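Local coordinates for Mgp-operon protein 3 (Mycoplasma pneumoniae, PDB 6RJ1) that takes part in cell adhesion at the mycoplasma surface, probably alongside adhesin P1 and, as in related adhesins, probably through host-cell sugars, at residues Ala554-Ala559 with Pro658-Gly663; Trp579-Gly584 with Leu686-Asp691; Gly603-Leu608 with Glu632-Thr637; Asp671-Asn676 with Leu733-Tyr738; Asp691-Tyr696 with Thr728-Leu733. All coordinates share one frame; numbering follows the deposited sequence.

Contact 1: Ala554-Ala559 with Pro658-Gly663; sequences AFKAGA and PLNSYG
At the interruption in strand 549-563, Lys-556 and Asn-660 join a strand inside the large mixed sheet to the loop that follows strand 650-654. The lysine stalk starts out extended but bends at chi3 (97°) and again at chi4, which curls its ammonium group back over the chain. NZ donates a hydrogen bond of 2.9 Å to OD1 of Asn-660, in the plane of the amide carbonyl and on a lone pair, and the two side chains cross at about a right angle. The same nitrogen donates to Ala-557 O at 3.2 Å, this time from above the carbonyl plane. A long, flexible lysine suits the place because its buried ammonium group, probably charged, can donate to several oxygens. Asparagine suits the other side because OD1 accepts from the lysine while ND2 donates to Gln-512 and to a water that also bonds to Ala-559 O. Both segments fall within the MgpC adhesin region, a family grouped with the beta-propellers, and here strand and loop meet without pairing as strands. Instead, a water donates to Lys-556 O and to Pro-658 O, bridging the backbones. Pro-658 CA also makes a CA-H...O contact of 3.2 Å with Lys-556 O. Gly-558 CA approaches Leu-659 O in the same fashion at 3.3 Å, and glycine fits because it has no side chain in the path of that carbonyl. At the strand end of the contact, the compact ring of Pro-658 packs obliquely on Phe-555, with CB 3.8 Å from CD1 of the phenylalanine.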
# COMPACT_ATOMS: atom_id res chain seq x y z
N ALA A 554 0.13 3.04 -5.92
CA ALA A 554 0.30 2.23 -4.72
C ALA A 554 1.46 2.75 -3.89
O ALA A 554 2.32 3.46 -4.41
CB ALA A 554 0.59 0.78 -5.13
N PHE A 555 1.48 2.39 -2.61
CA PHE A 555 2.62 2.71 -1.77
C PHE A 555 3.46 1.45 -1.78
O PHE A 555 2.92 0.35 -1.73
CB PHE A 555 2.21 3.05 -0.34
CG PHE A 555 2.07 4.53 -0.11
CD1 PHE A 555 3.20 5.32 0.08
CD2 PHE A 555 0.82 5.13 -0.09
CE1 PHE A 555 3.07 6.70 0.28
CE2 PHE A 555 0.70 6.51 0.11
CZ PHE A 555 1.83 7.28 0.29
N LYS A 556 4.78 1.61 -1.88
CA LYS A 556 5.70 0.49 -1.83
C LYS A 556 5.70 0.02 -0.38
O LYS A 556 5.93 0.82 0.53
CB LYS A 556 7.11 0.96 -2.25
CG LYS A 556 8.19 -0.11 -2.16
CD LYS A 556 9.58 0.51 -1.93
CE LYS A 556 9.98 0.52 -0.46
NZ LYS A 556 10.45 -0.82 -0.01
N ALA A 557 5.37 -1.26 -0.16
CA ALA A 557 5.38 -1.83 1.19
C ALA A 557 6.86 -2.08 1.56
O ALA A 557 7.68 -2.34 0.67
CB ALA A 557 4.61 -3.13 1.21
N GLY A 558 7.20 -1.94 2.84
CA GLY A 558 8.56 -2.16 3.31
C GLY A 558 9.01 -3.59 3.11
O GLY A 558 8.35 -4.50 3.60
N ALA A 559 10.07 -3.81 2.33
CA ALA A 559 10.59 -5.16 2.08
C ALA A 559 12.10 -5.16 2.27
O ALA A 559 12.86 -4.55 1.50
CB ALA A 559 10.20 -5.63 0.69
N PRO A 658 4.44 1.56 4.42
CA PRO A 658 5.45 2.05 3.47
C PRO A 658 6.87 2.24 4.05
O PRO A 658 7.74 2.77 3.35
CB PRO A 658 4.84 3.38 2.97
CG PRO A 658 3.48 3.45 3.54
CD PRO A 658 3.52 2.65 4.79
N LEU A 659 7.11 1.78 5.30
CA LEU A 659 8.42 1.89 5.95
C LEU A 659 9.28 0.64 5.85
O LEU A 659 8.79 -0.47 6.09
CB LEU A 659 8.31 2.32 7.42
CG LEU A 659 7.73 3.71 7.72
CD1 LEU A 659 8.03 4.10 9.13
CD2 LEU A 659 8.25 4.78 6.76
N ASN A 660 10.58 0.84 5.56
CA ASN A 660 11.58 -0.24 5.51
C ASN A 660 12.10 -0.52 6.92
O ASN A 660 12.20 -1.68 7.31
CB ASN A 660 12.76 0.12 4.59
CG ASN A 660 12.59 -0.37 3.17
OD1 ASN A 660 11.48 -0.59 2.68
ND2 ASN A 660 13.71 -0.54 2.48
N SER A 661 12.41 0.55 7.68
CA SER A 661 12.92 0.45 9.05
C SER A 661 11.91 0.94 10.07
O SER A 661 11.25 1.97 9.87
CB SER A 661 14.23 1.22 9.19
OG SER A 661 14.74 1.15 10.52
N TYR A 662 11.81 0.20 11.19
CA TYR A 662 10.95 0.50 12.33
C TYR A 662 11.81 0.85 13.53
O TYR A 662 11.30 0.87 14.66
CB TYR A 662 10.07 -0.70 12.65
CG TYR A 662 8.86 -0.85 11.75
CD1 TYR A 662 7.90 0.15 11.66
CD2 TYR A 662 8.63 -2.04 11.06
CE1 TYR A 662 6.75 -0.02 10.89
CE2 TYR A 662 7.48 -2.23 10.30
CZ TYR A 662 6.54 -1.22 10.22
OH TYR A 662 5.41 -1.39 9.46
N GLY A 663 13.10 1.11 13.29
CA GLY A 663 14.08 1.45 14.32
C GLY A 663 13.66 2.68 15.09
O GLY A 663 13.51 3.76 14.50
O HOH W 1 7.63 2.96 0.55
O HOH W 2 13.76 -1.96 -0.06

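Contact 2: Trp579-Gly584 with Leu686-Asp691; sequences WSTTAG and LPSRTD
Thr-581 and Arg-689 join two irregular loops that run in roughly opposite directions, the second shaped by an ST turn and an ST motif at Ser-688. The hydroxyl oxygen OG of that serine accepts from the backbone N of Thr-690 and of Asp-691, folding the loop into a compact bend. Arg-689, bent at chi2 and chi3, brings its guanidinium side-on to Thr-581 O. NE stands 2.8 Å from that oxygen, nearly along the C=O axis, and NH1 converges on the same atom from above the carbonyl plane. Ala-583 CB lies 4.0 Å above one face of the guanidinium, toward its rim; a methyl is small enough to fit there. Thr-581 answers with its side chain as well: OG1 accepts from Arg-689 N at 2.9 Å. Its chi1 of 60° sets OG1 between the backbone N and the carbonyl carbon, where it is also 2.7 Å from Thr-690 OG1, a hydrogen bond whose direction is open. Ala-583 N donates to Pro-687 O at 3.1 Å, while Leu-686 lays its methyl CD2 against Gly-584 O, 3.4 Å away. Beyond the two loops, NH2 of Arg-689 bonds to Asn-597 O and the guanidinium makes a cation-pi contact with Phe-508. With carbonyl oxygens at its edge and an aromatic ring nearby, the buried arginine probably keeps its positive charge.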
# COMPACT_ATOMS: atom_id res chain seq x y z
N TRP A 579 17.99 0.44 6.58
CA TRP A 579 18.63 1.71 6.93
C TRP A 579 18.03 2.88 6.16
O TRP A 579 17.43 2.68 5.09
CB TRP A 579 20.15 1.63 6.70
CG TRP A 579 20.51 1.29 5.28
CD1 TRP A 579 20.63 2.15 4.24
CD2 TRP A 579 20.69 -0.03 4.74
NE1 TRP A 579 20.87 1.46 3.08
CE2 TRP A 579 20.91 0.11 3.36
CE3 TRP A 579 20.67 -1.32 5.29
CZ2 TRP A 579 21.16 -0.98 2.52
CZ3 TRP A 579 20.87 -2.41 4.46
CH2 TRP A 579 21.15 -2.24 3.10
N SER A 580 18.21 4.10 6.69
CA SER A 580 17.76 5.35 6.10
C SER A 580 18.51 5.62 4.79
O SER A 580 19.75 5.51 4.75
CB SER A 580 18.01 6.50 7.08
OG SER A 580 17.85 7.77 6.47
N THR A 581 17.77 5.94 3.72
CA THR A 581 18.34 6.22 2.40
C THR A 581 18.17 7.68 1.99
O THR A 581 18.16 7.99 0.80
CB THR A 581 17.78 5.28 1.35
OG1 THR A 581 16.37 5.45 1.27
CG2 THR A 581 18.16 3.84 1.60
N THR A 582 18.03 8.58 2.97
CA THR A 582 17.85 10.01 2.73
C THR A 582 19.11 10.60 2.10
O THR A 582 20.22 10.32 2.56
CB THR A 582 17.43 10.71 4.03
OG1 THR A 582 16.26 10.06 4.52
CG2 THR A 582 17.17 12.20 3.85
N ALA A 583 18.93 11.41 1.04
CA ALA A 583 20.00 12.10 0.32
C ALA A 583 20.81 12.95 1.30
O ALA A 583 20.23 13.58 2.19
CB ALA A 583 19.40 12.99 -0.76
N GLY A 584 22.13 12.96 1.12
CA GLY A 584 23.06 13.71 1.96
C GLY A 584 22.82 15.21 1.99
O GLY A 584 22.19 15.76 1.08
N LEU A 686 15.22 16.85 1.60
CA LEU A 686 16.04 15.71 1.20
C LEU A 686 15.17 14.46 1.13
O LEU A 686 14.50 14.10 2.11
CB LEU A 686 17.23 15.53 2.15
CG LEU A 686 18.19 16.71 2.26
CD1 LEU A 686 19.11 16.55 3.44
CD2 LEU A 686 18.98 16.92 0.98
N PRO A 687 15.09 13.81 -0.05
CA PRO A 687 14.20 12.66 -0.17
C PRO A 687 14.78 11.33 0.28
O PRO A 687 15.99 11.09 0.16
CB PRO A 687 13.85 12.64 -1.66
CG PRO A 687 15.08 13.21 -2.33
CD PRO A 687 15.77 14.11 -1.33
N SER A 688 13.90 10.46 0.77
CA SER A 688 14.22 9.09 1.12
C SER A 688 14.00 8.31 -0.19
O SER A 688 13.18 8.72 -1.03
CB SER A 688 13.28 8.57 2.20
OG SER A 688 13.28 7.15 2.28
N ARG A 689 14.75 7.24 -0.39
CA ARG A 689 14.60 6.45 -1.59
C ARG A 689 14.04 5.06 -1.27
O ARG A 689 13.98 4.21 -2.16
CB ARG A 689 15.95 6.39 -2.33
CG ARG A 689 16.21 7.52 -3.33
CD ARG A 689 16.50 8.88 -2.70
NE ARG A 689 17.63 8.85 -1.77
CZ ARG A 689 18.89 9.09 -2.11
NH1 ARG A 689 19.85 9.03 -1.20
NH2 ARG A 689 19.20 9.39 -3.37
N THR A 690 13.60 4.83 -0.01
CA THR A 690 13.05 3.55 0.46
C THR A 690 11.83 3.68 1.37
O THR A 690 11.06 2.73 1.51
CB THR A 690 14.13 2.68 1.15
OG1 THR A 690 14.79 3.42 2.18
CG2 THR A 690 15.12 2.05 0.18
N ASP A 691 11.65 4.84 2.01
CA ASP A 691 10.54 5.06 2.93
C ASP A 691 9.50 6.02 2.40
O ASP A 691 9.85 7.03 1.79
CB ASP A 691 11.06 5.49 4.31
CG ASP A 691 11.93 4.43 4.98
OD1 ASP A 691 11.36 3.53 5.63
OD2 ASP A 691 13.17 4.49 4.84
O HOH W 3 14.84 6.46 4.29

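Contact 3: Gly603-Leu608 with Glu632-Thr637; sequences GPINGL and EEVQTT
Thr-636 meets Gly-603 first through CB, which lies 3.9 Å from Gly-603 N. From CB the hydroxyl branch turns anti to its own main-chain nitrogen (chi1 -179°), and this carries OG1 in among the polar backbone atoms of the facing loop. OG1 accepts a weak hydrogen bond from Gly-603 N at 2.8 Å, strongly bent at an N-H...O angle of 117°. The hydroxyl also shares a hydrogen bond with a water. That water accepts from Thr-637 N at 3.0 Å and lies 2.7 Å from Pro-604 O, so it ties the two backbones together beside the threonine. A short side chain ending in a hydroxyl suits this place, since one oxygen can accept from a main-chain N-H and also bond to a water. The contact joins two loops in an outlying part of the MgpC adhesin region: 603-608 follows helix 591-595, whereas the loop 632-637 leads toward strand 650-654. Neither forms a regular strand. Gly-603 lets the chains draw close, with its CA 3.2 Å from Thr-637 O in a CA-H...O contact. Farther along, the interaction becomes apolar. Ile-605 holds CG1 anti to its backbone N (chi1 -164°), and the branch ends at CD1, 3.6 Å from Val-634 CG1. These two side chains cross at about a right angle, meeting methyl to methyl. The loop carrying Val-634 is also tied by a backbone hydrogen bond between Gln-635 and Lys-210.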
# COMPACT_ATOMS: atom_id res chain seq x y z
N GLY A 603 24.36 0.59 1.90
CA GLY A 603 24.30 0.33 3.33
C GLY A 603 24.07 1.57 4.16
O GLY A 603 23.86 2.65 3.59
N PRO A 604 24.09 1.46 5.50
CA PRO A 604 23.82 2.63 6.35
C PRO A 604 24.83 3.79 6.24
O PRO A 604 25.97 3.59 5.83
CB PRO A 604 23.77 2.05 7.77
CG PRO A 604 23.65 0.59 7.61
CD PRO A 604 24.31 0.25 6.32
N ILE A 605 24.38 5.01 6.60
CA ILE A 605 25.18 6.24 6.59
C ILE A 605 24.59 7.29 7.55
O ILE A 605 25.34 7.97 8.25
CB ILE A 605 25.43 6.81 5.15
CG1 ILE A 605 26.59 7.85 5.13
CG2 ILE A 605 24.14 7.35 4.48
CD1 ILE A 605 27.34 7.95 3.84
N ASN A 606 23.26 7.43 7.54
CA ASN A 606 22.54 8.42 8.33
C ASN A 606 22.40 8.04 9.80
O ASN A 606 22.33 6.86 10.16
CB ASN A 606 21.17 8.72 7.70
CG ASN A 606 21.27 9.31 6.31
OD1 ASN A 606 22.26 9.94 5.93
ND2 ASN A 606 20.24 9.12 5.52
N GLY A 607 22.38 9.07 10.61
CA GLY A 607 22.27 9.02 12.06
C GLY A 607 22.49 10.42 12.61
O GLY A 607 22.57 11.36 11.83
N LEU A 608 22.60 10.55 13.94
CA LEU A 608 22.81 11.86 14.55
C LEU A 608 24.23 12.37 14.33
O LEU A 608 25.19 11.74 14.77
CB LEU A 608 22.42 11.86 16.04
CG LEU A 608 22.41 13.24 16.74
CD1 LEU A 608 21.05 13.90 16.63
CD2 LEU A 608 22.80 13.11 18.19
N GLU A 632 36.59 12.61 -3.43
CA GLU A 632 36.56 11.15 -3.32
C GLU A 632 35.14 10.62 -3.07
O GLU A 632 34.26 11.37 -2.66
CB GLU A 632 37.53 10.67 -2.22
CG GLU A 632 38.99 10.88 -2.55
CD GLU A 632 39.96 10.68 -1.40
OE1 GLU A 632 39.64 9.92 -0.46
OE2 GLU A 632 41.05 11.30 -1.46
N GLU A 633 34.95 9.32 -3.32
CA GLU A 633 33.69 8.61 -3.16
C GLU A 633 33.38 8.30 -1.70
O GLU A 633 34.24 7.74 -1.00
CB GLU A 633 33.74 7.32 -4.00
CG GLU A 633 32.48 6.46 -3.98
CD GLU A 633 32.61 5.07 -4.58
OE1 GLU A 633 33.74 4.69 -4.99
OE2 GLU A 633 31.59 4.36 -4.63
N VAL A 634 32.16 8.62 -1.24
CA VAL A 634 31.71 8.29 0.11
C VAL A 634 31.02 6.94 -0.04
O VAL A 634 29.88 6.86 -0.51
CB VAL A 634 30.81 9.35 0.80
CG1 VAL A 634 30.46 8.92 2.22
CG2 VAL A 634 31.49 10.72 0.82
N GLN A 635 31.76 5.88 0.28
CA GLN A 635 31.32 4.50 0.13
C GLN A 635 30.38 4.02 1.21
O GLN A 635 30.46 4.42 2.37
CB GLN A 635 32.52 3.56 0.02
CG GLN A 635 33.15 3.55 -1.36
CD GLN A 635 34.34 2.64 -1.44
OE1 GLN A 635 34.80 2.05 -0.46
NE2 GLN A 635 34.88 2.51 -2.65
N THR A 636 29.54 3.09 0.80
CA THR A 636 28.50 2.46 1.58
C THR A 636 28.49 0.97 1.20
O THR A 636 28.84 0.63 0.06
CB THR A 636 27.19 3.29 1.41
OG1 THR A 636 26.14 2.73 2.18
CG2 THR A 636 26.75 3.49 -0.07
N THR A 637 28.24 0.07 2.16
CA THR A 637 28.24 -1.38 1.89
C THR A 637 27.18 -2.07 2.75
O THR A 637 26.82 -1.53 3.79
CB THR A 637 29.67 -2.00 1.99
OG1 THR A 637 29.73 -3.22 1.24
CG2 THR A 637 30.13 -2.26 3.43
O HOH W 4 27.34 1.62 4.59

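Contact 4: Asp671-Asn676 with Leu733-Tyr738; sequences DALGLN and LPVPYY
Ala-672 O is gripped by two donors, the backbone N of Val-735 and NE2 of Gln-692, from just before strand 693-699. The Val-735 N to Ala-672 O bond is 3.0 Å long and comes in nearly straight over the end of the carbonyl, although its N-H...O angle is only 138°. This carbonyl belongs to the last turn of helix 666-673, where the helix offers no further N-H groups of its own, and the segment leaving strand 723-732 supplies one instead. Gly-674 is the first residue to abandon helical geometry. It does so with a positive phi (63°), a conformation that favours glycine, and its bare CA takes the ring of Pro-734, whose CG lies 3.7 Å away. The proline, lacking an N-H, serves here as a rigid apolar wedge against the end of the helix. Leu-673 carries the hydrophobic side of the contact: its CD1 meets CG2 of Val-735 at 4.0 Å, the two branched side chains passing at a slant. Tyr-737 opens a short 3-10 turn, and CD2 of Leu-675 packs on its CB at 3.6 Å. A water donates to Leu-673 O at 2.7 Å and accepts from Tyr-737 N, linking the two backbones beside these apolar groups. The chi1 of Tyr-737, 52°, sets CG between the backbone N and the carbonyl carbon and turns the ring edge to Leu-673 O, which lies near the ring plane, 3.9 Å from CD2.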
# COMPACT_ATOMS: atom_id res chain seq x y z
N ASP A 671 12.56 10.74 8.47
CA ASP A 671 12.34 10.13 7.16
C ASP A 671 10.86 9.92 6.87
O ASP A 671 10.45 10.01 5.71
CB ASP A 671 13.08 8.80 7.08
CG ASP A 671 14.59 8.87 6.93
OD1 ASP A 671 15.17 9.94 7.23
OD2 ASP A 671 15.19 7.87 6.52
N ALA A 672 10.07 9.59 7.89
CA ALA A 672 8.65 9.33 7.71
C ALA A 672 7.83 10.60 7.67
O ALA A 672 6.80 10.64 7.01
CB ALA A 672 8.15 8.42 8.81
N LEU A 673 8.28 11.64 8.38
CA LEU A 673 7.58 12.91 8.49
C LEU A 673 8.10 13.99 7.53
O LEU A 673 7.52 15.08 7.47
CB LEU A 673 7.62 13.37 9.95
CG LEU A 673 6.53 12.84 10.90
CD1 LEU A 673 6.66 11.34 11.15
CD2 LEU A 673 6.59 13.55 12.23
N GLY A 674 9.13 13.66 6.76
CA GLY A 674 9.74 14.55 5.77
C GLY A 674 10.35 15.80 6.37
O GLY A 674 10.08 16.91 5.91
N LEU A 675 11.17 15.61 7.42
CA LEU A 675 11.78 16.69 8.18
C LEU A 675 13.27 16.91 7.89
O LEU A 675 13.90 17.77 8.51
CB LEU A 675 11.53 16.44 9.68
CG LEU A 675 10.08 16.57 10.15
CD1 LEU A 675 9.87 15.82 11.44
CD2 LEU A 675 9.71 18.03 10.34
N ASN A 676 13.82 16.18 6.92
CA ASN A 676 15.22 16.33 6.52
C ASN A 676 15.32 17.38 5.42
O ASN A 676 14.75 17.22 4.34
CB ASN A 676 15.82 14.99 6.10
CG ASN A 676 15.81 13.94 7.19
OD1 ASN A 676 16.41 14.11 8.26
ND2 ASN A 676 15.14 12.83 6.94
N LEU A 733 6.70 10.45 -0.61
CA LEU A 733 5.48 11.07 -0.12
C LEU A 733 5.31 10.79 1.39
O LEU A 733 4.61 9.86 1.77
CB LEU A 733 4.29 10.55 -0.96
CG LEU A 733 2.95 11.25 -0.85
CD1 LEU A 733 3.07 12.73 -1.16
CD2 LEU A 733 1.95 10.61 -1.78
N PRO A 734 5.99 11.58 2.26
CA PRO A 734 5.89 11.34 3.70
C PRO A 734 4.58 11.83 4.31
O PRO A 734 3.89 12.62 3.67
CB PRO A 734 7.07 12.13 4.26
CG PRO A 734 7.23 13.25 3.32
CD PRO A 734 6.90 12.71 1.97
N VAL A 735 4.24 11.41 5.55
CA VAL A 735 3.06 11.93 6.26
C VAL A 735 3.32 13.39 6.66
O VAL A 735 4.48 13.74 6.92
CB VAL A 735 2.63 11.12 7.52
CG1 VAL A 735 1.74 9.96 7.16
CG2 VAL A 735 3.82 10.69 8.38
N PRO A 736 2.28 14.25 6.79
CA PRO A 736 2.54 15.61 7.25
C PRO A 736 3.14 15.56 8.66
O PRO A 736 2.64 14.84 9.52
CB PRO A 736 1.15 16.25 7.26
CG PRO A 736 0.35 15.42 6.37
CD PRO A 736 0.84 14.04 6.56
N TYR A 737 4.24 16.29 8.87
CA TYR A 737 4.91 16.36 10.18
C TYR A 737 3.97 16.98 11.20
O TYR A 737 4.03 16.62 12.38
CB TYR A 737 6.22 17.16 10.09
CG TYR A 737 6.07 18.53 9.46
CD1 TYR A 737 5.75 19.65 10.23
CD2 TYR A 737 6.27 18.72 8.09
CE1 TYR A 737 5.59 20.91 9.65
CE2 TYR A 737 6.13 19.98 7.50
CZ TYR A 737 5.79 21.07 8.29
OH TYR A 737 5.64 22.31 7.72
N TYR A 738 3.09 17.89 10.75
CA TYR A 738 2.13 18.62 11.58
C TYR A 738 0.96 17.73 12.04
O TYR A 738 0.09 18.21 12.77
CB TYR A 738 1.66 19.93 10.91
CG TYR A 738 1.09 19.77 9.51
CD1 TYR A 738 -0.24 19.43 9.31
CD2 TYR A 738 1.88 20.01 8.39
CE1 TYR A 738 -0.77 19.31 8.03
CE2 TYR A 738 1.36 19.90 7.10
CZ TYR A 738 0.03 19.56 6.93
OH TYR A 738 -0.49 19.42 5.66
O HOH W 5 5.61 16.23 5.89

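Contact 5: Asp691-Tyr696 with Thr728-Leu733; sequences DQLLVY and TASHYL
With chi1 at 61°, Tyr-696 holds CG between its backbone N and carbonyl carbon, and the ring swings across onto Ala-729. One ring face lies over Ala-729 O, while CZ packs 3.6 Å from Ala-729 CB; the small alanine lets the ring lie this close to the partner chain. Tyr-732 takes another rotamer, with CG anti to the backbone N (chi1 172°). Its ring therefore presents an edge to Asp-691 O, with CD1 3.2 Å from that oxygen. Both tyrosines suit places where an apolar ring must end in a buried polar group: the hydroxyl of Tyr-696 bonds to Ser-833 and that of Tyr-732 to Asp-671 O. Between them, strands 693-699 and 723-732 pair antiparallel within the large mixed sheet. Leu-694 with His-731 and Tyr-696 with Ala-729 are hydrogen-bonded pairs, the first including His-731 N to Leu-694 O at 2.7 Å. Leu-693 with Tyr-732 and Val-695 with Ser-730 are non-hydrogen-bonded pairs, their side chains on the other face. Past the last pair, Leu-733 N still reaches Gln-692 O at 2.7 Å. Leu-694 and Leu-733 then lie side by side, CB of the former 4.1 Å from CD2 of the latter, and both touch Phe-555 and Phe-834.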
# COMPACT_ATOMS: atom_id res chain seq x y z
N ASP A 691 11.65 4.84 2.01
CA ASP A 691 10.54 5.06 2.93
C ASP A 691 9.50 6.02 2.40
O ASP A 691 9.85 7.03 1.79
CB ASP A 691 11.06 5.49 4.31
CG ASP A 691 11.93 4.43 4.98
OD1 ASP A 691 11.36 3.53 5.63
OD2 ASP A 691 13.17 4.49 4.84
N GLN A 692 8.20 5.70 2.63
CA GLN A 692 7.01 6.47 2.23
C GLN A 692 7.01 6.73 0.72
O GLN A 692 6.76 7.85 0.26
CB GLN A 692 6.88 7.78 3.04
CG GLN A 692 7.06 7.64 4.54
CD GLN A 692 5.80 7.37 5.31
OE1 GLN A 692 4.99 6.52 4.96
NE2 GLN A 692 5.61 8.09 6.40
N LEU A 693 7.31 5.68 -0.06
CA LEU A 693 7.41 5.75 -1.51
C LEU A 693 6.13 5.41 -2.25
O LEU A 693 5.66 4.26 -2.21
CB LEU A 693 8.57 4.87 -2.00
CG LEU A 693 9.79 5.56 -2.60
CD1 LEU A 693 10.42 6.57 -1.64
CD2 LEU A 693 10.81 4.53 -3.02
N LEU A 694 5.57 6.41 -2.97
CA LEU A 694 4.42 6.20 -3.81
C LEU A 694 4.92 5.80 -5.20
O LEU A 694 5.80 6.44 -5.75
CB LEU A 694 3.49 7.42 -3.88
CG LEU A 694 2.12 7.15 -4.58
CD1 LEU A 694 1.07 6.64 -3.58
CD2 LEU A 694 1.63 8.37 -5.31
N VAL A 695 4.37 4.72 -5.71
CA VAL A 695 4.64 4.13 -7.01
C VAL A 695 3.37 4.34 -7.84
O VAL A 695 2.26 4.08 -7.36
CB VAL A 695 5.01 2.63 -6.81
CG1 VAL A 695 5.00 1.86 -8.12
CG2 VAL A 695 6.36 2.48 -6.12
N TYR A 696 3.52 4.86 -9.05
CA TYR A 696 2.39 5.13 -9.95
C TYR A 696 2.82 4.92 -11.40
O TYR A 696 4.02 4.89 -11.69
CB TYR A 696 1.86 6.57 -9.75
CG TYR A 696 2.87 7.66 -10.04
CD1 TYR A 696 3.78 8.07 -9.07
CD2 TYR A 696 2.91 8.29 -11.28
CE1 TYR A 696 4.73 9.06 -9.34
CE2 TYR A 696 3.85 9.28 -11.56
CZ TYR A 696 4.76 9.66 -10.58
OH TYR A 696 5.70 10.63 -10.85
N THR A 728 6.29 3.96 -15.56
CA THR A 728 5.97 4.10 -14.15
C THR A 728 7.02 4.99 -13.50
O THR A 728 8.06 5.28 -14.11
CB THR A 728 5.88 2.72 -13.45
OG1 THR A 728 7.10 2.01 -13.64
CG2 THR A 728 4.70 1.86 -13.93
N ALA A 729 6.75 5.45 -12.27
CA ALA A 729 7.66 6.27 -11.48
C ALA A 729 7.38 6.11 -9.99
O ALA A 729 6.33 5.59 -9.59
CB ALA A 729 7.54 7.73 -11.89
N SER A 730 8.34 6.55 -9.18
CA SER A 730 8.23 6.52 -7.73
C SER A 730 8.49 7.91 -7.20
O SER A 730 9.26 8.68 -7.78
CB SER A 730 9.19 5.51 -7.12
OG SER A 730 10.53 5.98 -7.08
N HIS A 731 7.83 8.23 -6.09
CA HIS A 731 7.96 9.53 -5.47
C HIS A 731 7.88 9.42 -3.96
O HIS A 731 7.05 8.69 -3.43
CB HIS A 731 6.88 10.49 -5.99
CG HIS A 731 7.31 11.91 -6.00
ND1 HIS A 731 7.67 12.56 -7.18
CD2 HIS A 731 7.48 12.78 -4.96
CE1 HIS A 731 8.02 13.78 -6.82
NE2 HIS A 731 7.92 13.96 -5.50
N TYR A 732 8.73 10.18 -3.29
CA TYR A 732 8.77 10.25 -1.84
C TYR A 732 7.58 11.09 -1.38
O TYR A 732 7.44 12.26 -1.76
CB TYR A 732 10.12 10.82 -1.39
CG TYR A 732 10.24 11.15 0.09
CD1 TYR A 732 10.10 10.15 1.05
CD2 TYR A 732 10.59 12.42 0.51
CE1 TYR A 732 10.25 10.44 2.41
CE2 TYR A 732 10.76 12.72 1.86
CZ TYR A 732 10.60 11.73 2.80
OH TYR A 732 10.79 12.05 4.12
N LEU A 733 6.70 10.45 -0.61
CA LEU A 733 5.48 11.07 -0.12
C LEU A 733 5.31 10.79 1.39
O LEU A 733 4.61 9.86 1.77
CB LEU A 733 4.29 10.55 -0.96
CG LEU A 733 2.95 11.25 -0.85
CD1 LEU A 733 3.07 12.73 -1.16
CD2 LEU A 733 1.95 10.61 -1.78

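How the contacts relate
Contacts 1 and 5 share the mixed sheet in which strand 693-699 lies between 549-563 and 723-732, and their centres are 11 Å apart. Contact 2 adjoins both: it shares Asp-691 with contact 5, and the same aspartate, through OD1, bonds to Asn-660 N of contact 1. Contact 4, sharing Leu-733 with contact 5, brings the end of helix 666-673 against the sheet. Contact 3 lies farthest out, about 29 Å from the chain centre, and reaches contact 2 through Asn-606. Along the chain, contacts 1 and 2 alternate their segments, contact 3 lies within the spans each encloses, and contact 5 within that of contact 4, so segments far apart in sequence meet beside and within one sheet.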